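Local coordinates for protein 3-methyladenine DNA glycosylase (Helicobacter pylori, PDB 1PU6) that excises alkylated bases such as 3-methyladenine from DNA, as a base excision repair glycosylase of the helix-hairpin-helix superfamily, at residues E132-A136 with M147-K151; R96-L100 with L123-I129. All blocks are in the same frame, centred on the assembly; numbering follows the deposited sequence.

Contact 1: residues E132-A136 with M147-K151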
loop_
_atom_site.group_PDB
_atom_site.type_symbol
_atom_site.label_atom_id
_atom_site.label_comp_id
_atom_site.label_asym_id
_atom_site.label_seq_id
_atom_site.Cartn_x
_atom_site.Cartn_y
_atom_site.Cartn_z
ATOM N N GLU A 132 8.015 1.710 2.213
ATOM C CA GLU A 132 6.624 1.375 2.545
ATOM C C GLU A 132 5.700 1.737 1.398
ATOM O O GLU A 132 4.840 0.922 1.014
ATOM C CB GLU A 132 6.213 2.047 3.876
ATOM C CG GLU A 132 4.789 1.651 4.309
ATOM C CD GLU A 132 4.358 2.345 5.618
ATOM O OE1 GLU A 132 3.129 2.511 5.882
ATOM O OE2 GLU A 132 5.254 2.735 6.396
ATOM N N SER A 133 5.858 2.944 0.843
ATOM C CA SER A 133 5.025 3.397 -0.288
ATOM C C SER A 133 5.316 2.562 -1.540
ATOM O O SER A 133 4.340 2.156 -2.258
ATOM C CB SER A 133 5.280 4.874 -0.615
ATOM O OG SER A 133 4.618 5.733 0.349
ATOM N N ALA A 134 6.600 2.280 -1.830
ATOM C CA ALA A 134 6.919 1.465 -3.047
ATOM C C ALA A 134 6.273 0.051 -2.912
ATOM O O ALA A 134 5.667 -0.483 -3.861
ATOM C CB ALA A 134 8.415 1.270 -3.207
ATOM N N ASP A 135 6.421 -0.540 -1.745
ATOM C CA ASP A 135 5.845 -1.908 -1.573
ATOM C C ASP A 135 4.319 -1.901 -1.584
ATOM O O ASP A 135 3.677 -2.869 -2.080
ATOM C CB ASP A 135 6.376 -2.497 -0.301
ATOM C CG ASP A 135 7.833 -2.923 -0.437
ATOM O OD1 ASP A 135 8.511 -3.116 0.599
ATOM O OD2 ASP A 135 8.406 -3.011 -1.560
ATOM N N ALA A 136 3.712 -0.841 -1.042
ATOM C CA ALA A 136 2.238 -0.750 -1.071
ATOM C C ALA A 136 1.738 -0.610 -2.512
ATOM O O ALA A 136 0.696 -1.185 -2.891
ATOM C CB ALA A 136 1.739 0.429 -0.192
ATOM N N MET A 147 5.000 -8.318 0.712
ATOM C CA MET A 147 4.292 -7.920 1.949
ATOM C C MET A 147 4.805 -6.557 2.479
ATOM O O MET A 147 5.980 -6.426 2.794
ATOM C CB MET A 147 4.418 -8.967 3.064
ATOM C CG MET A 147 3.216 -8.676 4.176
ATOM S SD MET A 147 3.124 -9.934 5.253
ATOM C CE MET A 147 2.578 -8.988 6.727
ATOM N N VAL A 148 3.924 -5.573 2.610
ATOM C CA VAL A 148 4.278 -4.251 3.129
ATOM C C VAL A 148 4.540 -4.405 4.630
ATOM O O VAL A 148 3.815 -5.164 5.305
ATOM C CB VAL A 148 3.086 -3.294 2.960
ATOM C CG1 VAL A 148 3.338 -1.954 3.675
ATOM C CG2 VAL A 148 2.825 -3.088 1.462
ATOM N N VAL A 149 5.574 -3.710 5.128
ATOM C CA VAL A 149 5.759 -3.507 6.586
ATOM C C VAL A 149 5.896 -2.030 6.901
ATOM O O VAL A 149 5.955 -1.206 5.981
ATOM C CB VAL A 149 6.951 -4.336 7.179
ATOM C CG1 VAL A 149 6.659 -5.877 6.966
ATOM C CG2 VAL A 149 8.299 -3.923 6.580
ATOM N N ASP A 150 5.889 -1.673 8.188
ATOM C CA ASP A 150 5.700 -0.248 8.599
ATOM C C ASP A 150 5.950 -0.161 10.120
ATOM O O ASP A 150 6.256 -1.173 10.751
ATOM C CB ASP A 150 4.246 0.221 8.301
ATOM C CG ASP A 150 3.184 -0.694 8.898
ATOM O OD1 ASP A 150 1.975 -0.392 8.719
ATOM O OD2 ASP A 150 3.445 -1.722 9.570
ATOM N N LYS A 151 5.820 1.043 10.691
ATOM C CA LYS A 151 6.000 1.244 12.133
ATOM C C LYS A 151 5.038 0.336 12.929
ATOM O O LYS A 151 5.428 -0.255 13.950
ATOM C CB LYS A 151 5.778 2.716 12.532
ATOM C CG LYS A 151 6.223 2.999 13.985
HETATM O O HOH W 1 5.064 3.463 9.118
#
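Val148 meets the backbone of helix 131-141 with one methyl and the CG of Glu132 with the other. Its CG2 lies against the peptide joining Asp135 to Ala136, 3.6 Å from Asp135 C and 3.5 Å from Ala136 N, and it also touches both CB atoms of that pair. With CG1 anti to its own backbone N (chi1 172°), Val148 turns CG1 to Glu132 CG, 3.9 Å away, the two side chains crossing at about a right angle. This end is tight and buried. The carboxylate of Asp135 is held from outside these segments, by Tyr167, Arg120 and Gln171.

The other end is looser and wetter. Glu132 runs out fully extended past CG and lies beside the loop: its CG is 3.5 Å from Val149 O, and its OE2 sits 3.3 Å from Asp150 CB. Glu132 OE1 comes to 4.2 Å from Asp150 OD1, two like charges with their carboxylate planes 85° apart. A water ties Glu132 to the loop, donating to OE2 (2.8 Å) and accepting from Lys151 N. A bound beta-mercaptoethanol molecule lies about 5 Å from the Glu132 side chain. Asp150 takes the N-cap position of helix 151-159, its OD2 bonded to Ser153 OG.

The second helix of a helix-hairpin-helix, packed on a following loop that ends in a helix-capping aspartate, is the HhH-GPD glycosylase pattern; Asp150 probably corresponds to the catalytic aspartate known in relatives of that superfamily.

Contact 2: residues R96-L100 with L123-I129; sequences RLIDL and LLDQKGI
The hairpin of the helix-hairpin-helix motif, a DNA-binding element in this superfamily, rests here on helix 90-108 through Arg96 and Leu100. It follows helix 120-124 and makes a type II turn from Gln126 to Ile129, closed by the Ile129 N to Gln126 O bond. Gly128, with a positive phi of 98°, lets the turn pass close to Arg96.

Arg96 bends at chi3 (-51°), which lays its guanidinium across the turn, with Gly128 O 3.3 Å above one face and offset toward the rim. Although Arg96 NE is 3.4 Å from Gly128 O, the angle is too poor for a hydrogen bond; that oxygen accepts one from Gln41 NE2. Further along, Leu100 provides the apolar half: CD2 meets Ile129 CD1 at 3.8 Å, while CD1 reaches Gln126 CG at 3.9 Å and Leu123 CD2 at 4.2 Å. The bent Gln126 chain sends its amide to Asn103 and to the carbonyl of Trp122. Between helix and turn sits a water that donates to Arg96 O at 2.9 Å and, weakly, to Lys127 O at 3.3 Å.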
loop_
_atom_site.group_PDB
_atom_site.type_symbol
_atom_site.label_atom_id
_atom_site.label_comp_id
_atom_site.label_asym_id
_atom_site.label_seq_id
_atom_site.Cartn_x
_atom_site.Cartn_y
_atom_site.Cartn_z
ATOM N N ARG A 96 5.845 14.896 -5.970
ATOM C CA ARG A 96 6.182 13.464 -6.028
ATOM C C ARG A 96 5.182 12.712 -6.940
ATOM O O ARG A 96 5.596 11.858 -7.743
ATOM C CB ARG A 96 6.045 12.883 -4.635
ATOM C CG ARG A 96 6.586 11.521 -4.507
ATOM C CD ARG A 96 6.567 11.100 -3.001
ATOM N NE ARG A 96 7.207 12.153 -2.160
ATOM C CZ ARG A 96 6.950 12.339 -0.870
ATOM N NH1 ARG A 96 6.066 11.583 -0.249
ATOM N NH2 ARG A 96 7.616 13.277 -0.177
ATOM N N LEU A 97 3.872 13.021 -6.801
ATOM C CA LEU A 97 2.836 12.406 -7.694
ATOM C C LEU A 97 2.981 12.773 -9.168
ATOM O O LEU A 97 2.836 11.936 -10.066
ATOM C CB LEU A 97 1.412 12.791 -7.228
ATOM C CG LEU A 97 0.999 12.070 -5.966
ATOM C CD1 LEU A 97 -0.350 12.673 -5.489
ATOM C CD2 LEU A 97 0.936 10.541 -6.138
ATOM N N ILE A 98 3.211 14.067 -9.421
ATOM C CA ILE A 98 3.378 14.537 -10.800
ATOM C C ILE A 98 4.588 13.885 -11.475
ATOM O O ILE A 98 4.501 13.380 -12.626
ATOM C CB ILE A 98 3.467 16.078 -10.818
ATOM C CG1 ILE A 98 2.096 16.657 -10.467
ATOM C CG2 ILE A 98 3.956 16.580 -12.173
ATOM C CD1 ILE A 98 2.140 18.178 -10.118
ATOM N N ASP A 99 5.709 13.887 -10.777
ATOM C CA ASP A 99 6.912 13.290 -11.343
ATOM C C ASP A 99 6.798 11.751 -11.520
ATOM O O ASP A 99 7.245 11.185 -12.560
ATOM C CB ASP A 99 8.146 13.678 -10.520
ATOM C CG ASP A 99 8.529 15.170 -10.690
ATOM O OD1 ASP A 99 7.924 15.904 -11.547
ATOM O OD2 ASP A 99 9.447 15.698 -9.996
ATOM N N LEU A 100 6.235 11.079 -10.518
ATOM C CA LEU A 100 6.047 9.622 -10.624
ATOM C C LEU A 100 5.151 9.287 -11.866
ATOM O O LEU A 100 5.471 8.377 -12.671
ATOM C CB LEU A 100 5.389 9.097 -9.326
ATOM C CG LEU A 100 4.801 7.675 -9.473
ATOM C CD1 LEU A 100 5.889 6.609 -9.739
ATOM C CD2 LEU A 100 4.020 7.348 -8.175
ATOM N N LEU A 123 10.689 2.008 -8.576
ATOM C CA LEU A 123 9.841 2.920 -7.714
ATOM C C LEU A 123 10.732 3.712 -6.706
ATOM O O LEU A 123 10.519 4.931 -6.492
ATOM C CB LEU A 123 8.810 2.097 -6.959
ATOM C CG LEU A 123 7.683 1.590 -7.879
ATOM C CD1 LEU A 123 6.879 0.495 -7.124
ATOM C CD2 LEU A 123 6.738 2.776 -8.334
ATOM N N LEU A 124 11.746 3.028 -6.153
ATOM C CA LEU A 124 12.647 3.705 -5.206
ATOM C C LEU A 124 13.492 4.797 -5.878
ATOM O O LEU A 124 13.966 5.734 -5.187
ATOM C CB LEU A 124 13.562 2.715 -4.467
ATOM C CG LEU A 124 12.741 1.783 -3.564
ATOM C CD1 LEU A 124 13.681 0.628 -3.104
ATOM C CD2 LEU A 124 12.087 2.498 -2.342
ATOM N N ASP A 125 13.689 4.700 -7.198
ATOM C CA ASP A 125 14.353 5.752 -7.937
ATOM C C ASP A 125 13.477 6.971 -8.266
ATOM O O ASP A 125 13.937 7.946 -8.920
ATOM C CB ASP A 125 14.964 5.167 -9.226
ATOM C CG ASP A 125 16.263 4.389 -8.914
ATOM O OD1 ASP A 125 16.664 3.505 -9.711
ATOM O OD2 ASP A 125 16.910 4.651 -7.878
ATOM N N GLN A 126 12.225 6.945 -7.819
ATOM C CA GLN A 126 11.320 8.081 -7.978
ATOM C C GLN A 126 11.443 8.924 -6.681
ATOM O O GLN A 126 11.125 8.430 -5.585
ATOM C CB GLN A 126 9.875 7.588 -8.190
ATOM C CG GLN A 126 9.752 6.541 -9.342
ATOM C CD GLN A 126 10.433 7.013 -10.625
ATOM O OE1 GLN A 126 10.153 8.132 -11.082
ATOM N NE2 GLN A 126 11.264 6.155 -11.258
ATOM N N LYS A 127 11.901 10.181 -6.803
ATOM C CA LYS A 127 12.351 10.889 -5.609
ATOM C C LYS A 127 11.241 11.079 -4.577
ATOM O O LYS A 127 10.141 11.558 -4.889
ATOM C CB LYS A 127 12.961 12.261 -5.956
ATOM C CG LYS A 127 13.584 12.936 -4.713
ATOM C CD LYS A 127 14.795 13.738 -5.095
ATOM C CE LYS A 127 15.234 14.603 -3.881
ATOM N NZ LYS A 127 16.702 14.602 -3.643
ATOM N N GLY A 128 11.534 10.672 -3.360
ATOM C CA GLY A 128 10.599 10.863 -2.263
ATOM C C GLY A 128 9.765 9.625 -1.956
ATOM O O GLY A 128 9.087 9.624 -0.938
ATOM N N ILE A 129 9.781 8.585 -2.812
ATOM C CA ILE A 129 8.983 7.394 -2.545
ATOM C C ILE A 129 9.804 6.470 -1.627
ATOM O O ILE A 129 10.833 5.915 -2.056
ATOM C CB ILE A 129 8.598 6.661 -3.859
ATOM C CG1 ILE A 129 7.705 7.565 -4.721
ATOM C CG2 ILE A 129 7.905 5.263 -3.538
ATOM C CD1 ILE A 129 7.078 6.903 -5.879
HETATM O O HOH W 2 8.345 10.920 -7.611
#

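Overall arrangement
The two contacts lie side by side in a chain that is mostly helix, their centres 15 Å apart, and all four segments belong to the HhH-GPD region of the chain. They come in series: contact 2 closes at Ile129 before contact 1 opens at Glu132. Helices 120-124 and 131-141, with the hairpin between them, link the two. Ala134 is the point of touch, its O 3.6 Å from Leu123 CD1 and its N 3.7 Å from Ile129 CG2. Contact 2, farther from the chain centre, seats the hairpin on helix 90-108; contact 1, nearer the centre, joins the motif's second helix to the loop bearing Asp150. The probable DNA-binding hairpin is thus packed directly onto the helix that borders that loop.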